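Local coordinates for protein putative glycoside hydrolase (Parabacteroides distasonis ATCC 8503, PDB 3GYC) that probably hydrolyses glycosidic bonds as a cellulase-like glycoside hydrolase built on a TIM-barrel fold, though its natural substrate is not established, at residues Trp236-Gln239 with Phe245-Leu248; Lys266-Val271 with Trp320-Asp325; Arg270-Arg273 with Tyr278-Lys281; Leu329-Ala334 with Val343-Phe348. All blocks are in the same frame, centred on the assembly; numbering follows the deposited sequence.

Interaction 1 (Trp236-Gln239 with Phe245-Leu248); sequences WMAQ and FYKL
Ala-238, in the short 3-10 turn 237-239, comes to 5.1 Å from Phe-245 between CA atoms, where the chain has entered helix 240-249. No direct hydrogen bond joins the two segments; instead a water bridges Met-237 O, at 2.9 Å, and Phe-245 N, from which it accepts, a helix N-H that has no bond to the turn before it. The rest is apolar. Met-237, a selenomethionine, turns its CG anti to the backbone N (chi1 175°), and its chain then bends twice, which carries the terminal methyl CE over the middle of one face of the Phe-245 ring. Met-237 CE stands 3.6 Å from the Phe-245 ring centroid, almost on the normal, as a CH-pi contact, while Met-237 SE, 3.7 Å from Phe-245 CG, makes an oblique Met-aromatic contact near the root of the ring. Ala-238 CB points toward the helix and touches both aromatic residues. Ala-238 CB lies over one face of Tyr-246, shifted toward the rim beside CE2 and CZ, 3.8 Å from the Tyr-246 centroid, and also meets Phe-245 CD2 at 3.9 Å. Tyr-246 thus lies flat against the methyl, while its OH accepts a hydrogen bond from the backbone N of Val-310. The contact lies where the chain leaves strand 231-232 and turns into the helix that follows it: Phe-245 reaches on to helix 259-273 and packs edge-to-face with Trp-279 of helix 276-297, and Met-237 also touches Leu-326 of helix 321-337.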
# COMPACT_ATOMS: atom_id res chain seq x y z
N TRP A 236 8.23 -7.96 2.76
CA TRP A 236 7.94 -9.36 2.48
C TRP A 236 9.15 -10.26 2.75
O TRP A 236 10.26 -9.92 2.38
CB TRP A 236 7.62 -9.55 1.03
CG TRP A 236 6.36 -8.88 0.53
CD1 TRP A 236 5.08 -9.35 0.62
CD2 TRP A 236 6.32 -7.69 -0.21
NE1 TRP A 236 4.23 -8.50 -0.03
CE2 TRP A 236 4.96 -7.45 -0.53
CE3 TRP A 236 7.29 -6.78 -0.64
CZ2 TRP A 236 4.56 -6.33 -1.28
CZ3 TRP A 236 6.88 -5.65 -1.38
CH2 TRP A 236 5.54 -5.45 -1.68
N MSE A 237 8.88 -11.40 3.37
CA MSE A 237 9.86 -12.47 3.58
C MSE A 237 10.59 -12.85 2.29
O MSE A 237 11.82 -13.10 2.26
CB MSE A 237 9.11 -13.71 4.08
CG MSE A 237 9.99 -14.99 4.23
SE MSE A 237 10.45 -16.02 2.59
CE MSE A 237 8.74 -16.67 1.99
N ALA A 238 9.80 -12.95 1.22
CA ALA A 238 10.31 -13.34 -0.08
C ALA A 238 11.42 -12.45 -0.63
O ALA A 238 12.23 -12.91 -1.44
CB ALA A 238 9.16 -13.46 -1.08
N GLN A 239 11.47 -11.18 -0.19
CA GLN A 239 12.47 -10.19 -0.67
C GLN A 239 13.69 -10.03 0.25
O GLN A 239 14.67 -9.38 -0.13
CB GLN A 239 11.82 -8.81 -0.84
CG GLN A 239 10.79 -8.72 -1.96
CD GLN A 239 10.30 -7.32 -2.23
OE1 GLN A 239 10.31 -6.46 -1.35
NE2 GLN A 239 9.84 -7.10 -3.43
N PHE A 245 14.74 -16.02 -1.19
CA PHE A 245 13.63 -16.92 -1.44
C PHE A 245 13.27 -17.03 -2.95
O PHE A 245 13.19 -18.12 -3.52
CB PHE A 245 12.39 -16.47 -0.67
CG PHE A 245 11.26 -17.42 -0.76
CD1 PHE A 245 11.25 -18.58 -0.01
CD2 PHE A 245 10.19 -17.18 -1.62
CE1 PHE A 245 10.20 -19.48 -0.10
CE2 PHE A 245 9.16 -18.08 -1.72
CZ PHE A 245 9.15 -19.23 -0.95
N TYR A 246 13.08 -15.89 -3.58
CA TYR A 246 12.68 -15.87 -4.98
C TYR A 246 13.81 -16.35 -5.90
O TYR A 246 13.51 -16.97 -6.94
CB TYR A 246 12.14 -14.50 -5.41
CG TYR A 246 10.71 -14.22 -5.03
CD1 TYR A 246 9.77 -15.23 -4.99
CD2 TYR A 246 10.26 -12.93 -4.86
CE1 TYR A 246 8.44 -14.98 -4.72
CE2 TYR A 246 8.92 -12.67 -4.61
CZ TYR A 246 8.02 -13.73 -4.54
OH TYR A 246 6.70 -13.55 -4.28
N LYS A 247 15.06 -16.10 -5.54
CA LYS A 247 16.21 -16.60 -6.34
C LYS A 247 16.19 -18.12 -6.29
O LYS A 247 16.42 -18.77 -7.30
CB LYS A 247 17.56 -16.05 -5.87
CG LYS A 247 17.79 -14.56 -6.21
CD LYS A 247 19.08 -14.07 -5.57
CE LYS A 247 19.35 -12.60 -5.83
NZ LYS A 247 20.40 -12.08 -4.89
N LEU A 248 15.89 -18.68 -5.13
CA LEU A 248 15.78 -20.12 -4.99
C LEU A 248 14.59 -20.72 -5.78
O LEU A 248 14.73 -21.74 -6.45
CB LEU A 248 15.67 -20.52 -3.52
CG LEU A 248 16.97 -20.44 -2.70
CD1 LEU A 248 16.66 -20.55 -1.22
CD2 LEU A 248 18.00 -21.49 -3.14
O HOH W 1 14.24 -14.01 0.98

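Interaction 2 (Lys266-Val271 with Trp320-Asp325); sequences KNAERV and WDWVKD
Glu-269 and Trp-322 mark the nearest backbone approach, 7.3 Å between CA atoms, of two helical segments whose short axes come no nearer than 11.0 Å and are inclined at 50°. That separation is bridged mainly by the indole of Trp-322, met by Ala-268 and Glu-269. Its CG sits between the backbone N and the carbonyl carbon (chi1 63°), and the ring extends from there to lie against the other helix. Glu-269 covers one face: its CB is 3.6 Å from Trp-322 NE1, and Glu-269 CG makes a CH-pi contact with the five-membered ring of Trp-322, 3.9 Å from the centroid. The carboxylate continues past CD1 with its plane only 8° from that of the indole. At the far end of the ring Ala-268 CB meets Trp-322 CH2 at 3.8 Å. Val-323 CG2 lies over the centre of the opposite face, so the indole is sandwiched between its own helix and helix 259-273. Within the TIM-barrel family fold, this joins the helix that precedes strand 340-343 to one in the long excursion between strands 231-232 and 301-303. Two acidic groups come close at the margin, Glu-269 OE2 and Asp-321 OD1 being 4.4 Å apart. Arg-273 bridges them, NE to Glu-269 OE2 and NH2 to Asp-321 OD1 in two salt bridges, which probably offsets the repulsion. Asp-321 OD1 also accepts a weak bond from Trp-322 N at 2.8 Å.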
# COMPACT_ATOMS: atom_id res chain seq x y z
N LYS A 266 5.99 -25.11 -8.52
CA LYS A 266 6.93 -26.20 -8.37
C LYS A 266 7.77 -26.14 -7.10
O LYS A 266 7.97 -27.16 -6.45
CB LYS A 266 7.86 -26.26 -9.58
CG LYS A 266 8.81 -27.48 -9.63
N ASN A 267 8.23 -24.94 -6.75
CA ASN A 267 9.21 -24.72 -5.70
C ASN A 267 8.93 -23.90 -4.47
O ASN A 267 9.60 -24.08 -3.48
CB ASN A 267 10.40 -24.03 -6.35
CG ASN A 267 10.91 -24.79 -7.51
OD1 ASN A 267 10.85 -26.02 -7.52
ND2 ASN A 267 11.37 -24.07 -8.53
N ALA A 268 8.00 -22.95 -4.51
CA ALA A 268 7.83 -22.03 -3.39
C ALA A 268 7.58 -22.72 -2.05
O ALA A 268 8.32 -22.50 -1.07
CB ALA A 268 6.74 -20.99 -3.70
N GLU A 269 6.55 -23.55 -1.99
CA GLU A 269 6.25 -24.24 -0.77
C GLU A 269 7.43 -25.09 -0.33
O GLU A 269 7.82 -25.04 0.85
CB GLU A 269 5.02 -25.10 -0.89
CG GLU A 269 4.58 -25.64 0.45
CD GLU A 269 3.37 -26.52 0.37
OE1 GLU A 269 2.94 -26.88 -0.75
OE2 GLU A 269 2.86 -26.85 1.46
N ARG A 270 7.99 -25.87 -1.26
CA ARG A 270 9.15 -26.73 -0.96
C ARG A 270 10.28 -25.92 -0.34
O ARG A 270 10.80 -26.30 0.70
CB ARG A 270 9.69 -27.46 -2.21
CG ARG A 270 11.00 -28.25 -1.95
CD ARG A 270 11.70 -28.76 -3.23
NE ARG A 270 11.96 -27.66 -4.18
CZ ARG A 270 13.08 -26.94 -4.21
NH1 ARG A 270 14.08 -27.19 -3.36
NH2 ARG A 270 13.20 -25.96 -5.11
N VAL A 271 10.67 -24.83 -0.99
CA VAL A 271 11.75 -23.97 -0.51
C VAL A 271 11.46 -23.46 0.90
O VAL A 271 12.34 -23.42 1.74
CB VAL A 271 12.03 -22.81 -1.50
CG1 VAL A 271 12.90 -21.73 -0.85
CG2 VAL A 271 12.70 -23.38 -2.77
N TRP A 320 -2.61 -21.81 0.19
CA TRP A 320 -2.52 -20.57 0.95
C TRP A 320 -2.08 -20.78 2.36
O TRP A 320 -1.72 -19.80 3.02
CB TRP A 320 -3.88 -19.86 0.99
CG TRP A 320 -4.28 -19.24 -0.31
CD1 TRP A 320 -4.97 -19.84 -1.31
CD2 TRP A 320 -4.01 -17.91 -0.75
NE1 TRP A 320 -5.18 -18.95 -2.34
CE2 TRP A 320 -4.57 -17.77 -2.03
CE3 TRP A 320 -3.34 -16.82 -0.19
CZ2 TRP A 320 -4.50 -16.57 -2.75
CZ3 TRP A 320 -3.29 -15.61 -0.90
CH2 TRP A 320 -3.83 -15.51 -2.18
N ASP A 321 -2.11 -22.01 2.86
CA ASP A 321 -1.80 -22.21 4.28
C ASP A 321 -0.46 -21.68 4.78
O ASP A 321 -0.42 -20.94 5.78
CB ASP A 321 -2.07 -23.66 4.75
CG ASP A 321 -1.22 -24.73 4.07
OD1 ASP A 321 -0.34 -24.47 3.20
OD2 ASP A 321 -1.47 -25.90 4.43
N TRP A 322 0.62 -22.02 4.10
CA TRP A 322 1.94 -21.57 4.52
C TRP A 322 2.16 -20.06 4.35
O TRP A 322 2.94 -19.43 5.10
CB TRP A 322 3.05 -22.38 3.85
CG TRP A 322 3.10 -22.23 2.37
CD1 TRP A 322 2.34 -22.91 1.44
CD2 TRP A 322 3.99 -21.40 1.63
NE1 TRP A 322 2.69 -22.50 0.17
CE2 TRP A 322 3.70 -21.58 0.26
CE3 TRP A 322 5.01 -20.50 1.99
CZ2 TRP A 322 4.39 -20.91 -0.74
CZ3 TRP A 322 5.67 -19.82 1.01
CH2 TRP A 322 5.35 -20.02 -0.34
N VAL A 323 1.44 -19.47 3.37
CA VAL A 323 1.50 -18.05 3.14
C VAL A 323 0.77 -17.33 4.30
O VAL A 323 1.28 -16.32 4.84
CB VAL A 323 0.85 -17.68 1.77
CG1 VAL A 323 0.81 -16.21 1.61
CG2 VAL A 323 1.67 -18.37 0.63
N LYS A 324 -0.37 -17.88 4.73
CA LYS A 324 -1.13 -17.32 5.86
C LYS A 324 -0.29 -17.41 7.15
O LYS A 324 -0.34 -16.54 8.01
CB LYS A 324 -2.50 -18.01 6.01
CG LYS A 324 -3.53 -17.66 4.95
CD LYS A 324 -4.78 -18.53 4.91
CE LYS A 324 -5.54 -18.53 6.23
NZ LYS A 324 -6.75 -19.43 6.23
N ASP A 325 0.46 -18.50 7.31
CA ASP A 325 1.33 -18.66 8.45
C ASP A 325 2.34 -17.50 8.54
O ASP A 325 2.57 -16.95 9.62
CB ASP A 325 2.08 -19.99 8.37
CG ASP A 325 1.21 -21.20 8.75
OD1 ASP A 325 0.09 -21.01 9.27
OD2 ASP A 325 1.66 -22.36 8.56

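Interaction 3 (Arg270-Arg273 with Tyr278-Lys281); sequences RVYR and YWQK
Trp-279 NE1 donates to the backbone Val-271 O at 3.0 Å, and Gln-280 NE2 donates to Tyr-272 OH at 2.8 Å: two side-chain bonds that tie together helices 259-273 and 276-297, two successive helices joined by a short link, in the long connection between strands 231-232 and 301-303 of the TIM-barrel fold. The indole bond is moderately bent (151° at the hydrogen), and the donor stands above the carbonyl plane of Val-271. In the second bond the phenol oxygen lies close to the amide plane of Gln-280, whose chain runs out extended to reach it, and the tyrosine ring is turned 32° from that amide. With CG anti to its carbonyl carbon (chi1 -61°), Trp-279 presents the pyrrole side of its indole to the last turn of helix 259-273. There Tyr-272 O lies at the ring's edge, in its plane, beside CD1. The Tyr-272 and Trp-279 side chains run alongside one another in opposite senses, Tyr-272 CD1 touching Trp-279 CD1 at 3.6 Å with the ring planes inclined. A leucine in place of Trp-279 would probably leave Val-271 O without its indole donor and open a gap beside Tyr-272. One face of the indole is covered by its neighbour Tyr-278. On the benzene side, Val-271 CG1 rests 3.7 Å from Trp-279 CZ2.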
# COMPACT_ATOMS: atom_id res chain seq x y z
N ARG A 270 7.99 -25.87 -1.26
CA ARG A 270 9.15 -26.73 -0.96
C ARG A 270 10.28 -25.92 -0.34
O ARG A 270 10.80 -26.30 0.70
CB ARG A 270 9.69 -27.46 -2.21
CG ARG A 270 11.00 -28.25 -1.95
CD ARG A 270 11.70 -28.76 -3.23
NE ARG A 270 11.96 -27.66 -4.18
CZ ARG A 270 13.08 -26.94 -4.21
NH1 ARG A 270 14.08 -27.19 -3.36
NH2 ARG A 270 13.20 -25.96 -5.11
N VAL A 271 10.67 -24.83 -0.99
CA VAL A 271 11.75 -23.97 -0.51
C VAL A 271 11.46 -23.46 0.90
O VAL A 271 12.34 -23.42 1.74
CB VAL A 271 12.03 -22.81 -1.50
CG1 VAL A 271 12.90 -21.73 -0.85
CG2 VAL A 271 12.70 -23.38 -2.77
N TYR A 272 10.21 -23.08 1.16
CA TYR A 272 9.82 -22.62 2.49
C TYR A 272 9.82 -23.74 3.55
O TYR A 272 10.41 -23.59 4.61
CB TYR A 272 8.46 -21.95 2.46
CG TYR A 272 7.95 -21.62 3.82
CD1 TYR A 272 8.51 -20.58 4.55
CD2 TYR A 272 6.94 -22.36 4.41
CE1 TYR A 272 8.08 -20.29 5.83
CE2 TYR A 272 6.47 -22.07 5.67
CZ TYR A 272 7.05 -21.04 6.39
OH TYR A 272 6.60 -20.76 7.67
N ARG A 273 9.16 -24.85 3.26
CA ARG A 273 9.04 -25.91 4.24
C ARG A 273 10.34 -26.65 4.52
O ARG A 273 10.42 -27.42 5.48
CB ARG A 273 7.94 -26.89 3.84
CG ARG A 273 6.58 -26.27 3.94
CD ARG A 273 5.54 -27.35 4.04
NE ARG A 273 4.19 -26.82 3.85
CZ ARG A 273 3.49 -26.19 4.79
NH1 ARG A 273 4.00 -25.98 6.00
NH2 ARG A 273 2.28 -25.76 4.51
N TYR A 278 14.18 -20.41 9.33
CA TYR A 278 15.13 -19.50 8.68
C TYR A 278 14.41 -18.35 7.98
O TYR A 278 14.83 -17.19 8.07
CB TYR A 278 15.96 -20.25 7.64
CG TYR A 278 16.86 -19.36 6.81
CD1 TYR A 278 18.07 -18.90 7.31
CD2 TYR A 278 16.49 -18.96 5.52
CE1 TYR A 278 18.89 -18.08 6.56
CE2 TYR A 278 17.32 -18.14 4.77
CZ TYR A 278 18.52 -17.71 5.29
OH TYR A 278 19.36 -16.91 4.56
N TRP A 279 13.33 -18.68 7.28
CA TRP A 279 12.55 -17.66 6.56
C TRP A 279 11.85 -16.75 7.52
O TRP A 279 11.85 -15.53 7.34
CB TRP A 279 11.56 -18.30 5.60
CG TRP A 279 12.25 -19.15 4.55
CD1 TRP A 279 12.14 -20.51 4.37
CD2 TRP A 279 13.20 -18.69 3.58
NE1 TRP A 279 12.92 -20.91 3.32
CE2 TRP A 279 13.58 -19.81 2.82
CE3 TRP A 279 13.73 -17.44 3.27
CZ2 TRP A 279 14.50 -19.72 1.78
CZ3 TRP A 279 14.64 -17.36 2.23
CH2 TRP A 279 15.02 -18.49 1.51
N GLN A 280 11.25 -17.35 8.54
CA GLN A 280 10.55 -16.62 9.58
C GLN A 280 11.49 -15.64 10.28
O GLN A 280 11.09 -14.52 10.56
CB GLN A 280 9.87 -17.56 10.56
CG GLN A 280 8.70 -18.33 9.95
CD GLN A 280 8.22 -19.45 10.85
OE1 GLN A 280 8.37 -19.37 12.05
NE2 GLN A 280 7.63 -20.49 10.27
N LYS A 281 12.75 -16.04 10.50
CA LYS A 281 13.71 -15.16 11.19
C LYS A 281 14.10 -13.97 10.30
O LYS A 281 14.22 -12.85 10.79
CB LYS A 281 14.95 -15.91 11.72

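Interaction 4 (Leu329-Ala334 with Val343-Phe348); sequences LGTITA and VATSNF
Val-343, the last residue of strand 340-343, opens the contact by setting its CG1 4.0 Å from Thr-331 CG2, a methyl-to-methyl meeting of strand end and helix. Thr-331 puts CG2 anti to its backbone N and OG1 beside that N (chi1 -56°), which gives the strand its methyl and holds the hydroxyl near its own helix, where it bonds to Cys-327 O one turn back. Ala-344 turns its CB away and offers only its backbone: its O passes 3.6 Å from Thr-331 OG1 and is taken by Trp-307 NE1. At Thr-345 the main chain comes nearest the helix, 5.5 Å between the CA atoms of Thr-331 and Thr-345, and Thr-345 CA lies 3.3 Å from Thr-331 OG1. The CG2 of Thr-345 borders both branches of Thr-331, while its OG1 bonds to Tyr-51 OH. A glycine at Thr-331 would probably leave Val-343 CG1 and Thr-345 CG2 facing a gap and Cys-327 O without its hydroxyl partner. Ser-346 then starts an ST turn, its OG accepting from Phe-348 N at 3.0 Å with an angle of 157°. Asn-347, held inside this turn, bonds through ND2 to Val-310 O; the ring of Phe-348 meets Phe-353 edge-to-face. Strand 301-303, helix 321-337 and strand 340-343, which lies parallel and next to the first, form a beta-alpha-beta unit, as in a TIM barrel, here closing with the eighth strand, from whose C-terminal end the chain continues into this loop.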
# COMPACT_ATOMS: atom_id res chain seq x y z
N LEU A 329 2.40 -14.42 11.34
CA LEU A 329 3.62 -14.12 12.08
C LEU A 329 4.01 -12.65 11.91
O LEU A 329 4.27 -11.95 12.90
CB LEU A 329 4.76 -15.03 11.65
CG LEU A 329 6.11 -14.74 12.29
CD1 LEU A 329 6.05 -14.96 13.80
CD2 LEU A 329 7.21 -15.60 11.67
N GLY A 330 4.03 -12.20 10.66
CA GLY A 330 4.37 -10.82 10.34
C GLY A 330 3.47 -9.85 11.08
O GLY A 330 3.97 -8.90 11.73
N THR A 331 2.16 -10.09 11.00
CA THR A 331 1.17 -9.22 11.62
C THR A 331 1.37 -9.07 13.13
O THR A 331 1.49 -7.95 13.62
CB THR A 331 -0.26 -9.71 11.37
OG1 THR A 331 -0.49 -9.83 9.97
CG2 THR A 331 -1.26 -8.74 11.96
N ILE A 332 1.41 -10.21 13.82
CA ILE A 332 1.58 -10.26 15.27
C ILE A 332 2.92 -9.63 15.71
O ILE A 332 2.97 -8.94 16.73
CB ILE A 332 1.42 -11.73 15.80
CG1 ILE A 332 -0.06 -12.16 15.65
CG2 ILE A 332 1.84 -11.84 17.24
CD1 ILE A 332 -0.28 -13.68 15.90
N THR A 333 3.98 -9.85 14.94
CA THR A 333 5.31 -9.29 15.24
C THR A 333 5.30 -7.76 15.13
O THR A 333 5.78 -7.04 16.04
CB THR A 333 6.41 -9.86 14.28
OG1 THR A 333 6.42 -11.30 14.33
CG2 THR A 333 7.80 -9.34 14.65
N ALA A 334 4.72 -7.27 14.03
CA ALA A 334 4.63 -5.81 13.81
C ALA A 334 3.76 -5.15 14.90
O ALA A 334 4.15 -4.15 15.50
CB ALA A 334 4.07 -5.51 12.46
N VAL A 343 -1.84 -1.63 10.31
CA VAL A 343 -1.24 -2.91 10.01
C VAL A 343 -2.15 -3.75 9.13
O VAL A 343 -3.31 -3.81 9.41
CB VAL A 343 -0.96 -3.69 11.31
CG1 VAL A 343 -0.19 -4.99 10.98
CG2 VAL A 343 -0.21 -2.84 12.30
N ALA A 344 -1.63 -4.29 8.01
CA ALA A 344 -2.34 -5.19 7.12
C ALA A 344 -1.88 -6.60 7.47
O ALA A 344 -0.78 -6.78 7.99
CB ALA A 344 -2.02 -4.90 5.67
N THR A 345 -2.73 -7.58 7.20
CA THR A 345 -2.40 -8.99 7.41
C THR A 345 -1.73 -9.50 6.15
O THR A 345 -0.89 -10.40 6.23
CB THR A 345 -3.65 -9.82 7.73
OG1 THR A 345 -4.59 -9.65 6.67
CG2 THR A 345 -4.25 -9.39 9.09
N SER A 346 -2.08 -8.93 5.00
CA SER A 346 -1.39 -9.23 3.73
C SER A 346 -1.85 -8.34 2.59
O SER A 346 -2.89 -7.70 2.72
CB SER A 346 -1.61 -10.69 3.30
OG SER A 346 -2.87 -10.88 2.68
N ASN A 347 -1.13 -8.37 1.45
CA ASN A 347 -1.57 -7.69 0.24
C ASN A 347 -2.53 -8.56 -0.64
O ASN A 347 -2.68 -8.27 -1.81
CB ASN A 347 -0.42 -7.08 -0.61
CG ASN A 347 0.66 -8.10 -1.05
OD1 ASN A 347 1.23 -8.73 -0.24
ND2 ASN A 347 0.98 -8.15 -2.32
N PHE A 348 -3.17 -9.58 -0.04
CA PHE A 348 -4.13 -10.44 -0.72
C PHE A 348 -5.46 -10.36 0.01
O PHE A 348 -6.30 -11.25 -0.11
CB PHE A 348 -3.62 -11.89 -0.78
CG PHE A 348 -2.22 -11.99 -1.29
CD1 PHE A 348 -1.92 -11.64 -2.59
CD2 PHE A 348 -1.18 -12.40 -0.49
CE1 PHE A 348 -0.62 -11.67 -3.05
CE2 PHE A 348 0.12 -12.42 -0.94
CZ PHE A 348 0.39 -12.08 -2.24

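How the interactions relate
Interactions 1, 2 and 3 form one continuous cluster, with centres 9 to 12 Å apart. Phe-245 lies at its junction: its CZ is 3.9 Å from Trp-322 CH2 of interaction 2, and its CE1 is 3.6 Å from Val-271 CG1, a residue shared by the segments of interactions 2 and 3. Trp-322 CE3 also meets Tyr-272 CD2 at 3.6 Å. Interaction 4 lies deeper, with its centre about 12 Å from that of the chain against 19 to 24 Å for the others. Helix 321-337 carries parts of both interactions 2 and 4, Gln-280 CB touches Leu-329 CD2, and a probable hydrogen bond links Trp-236 NE1 to Asn-347 OD1 at 3.0 Å.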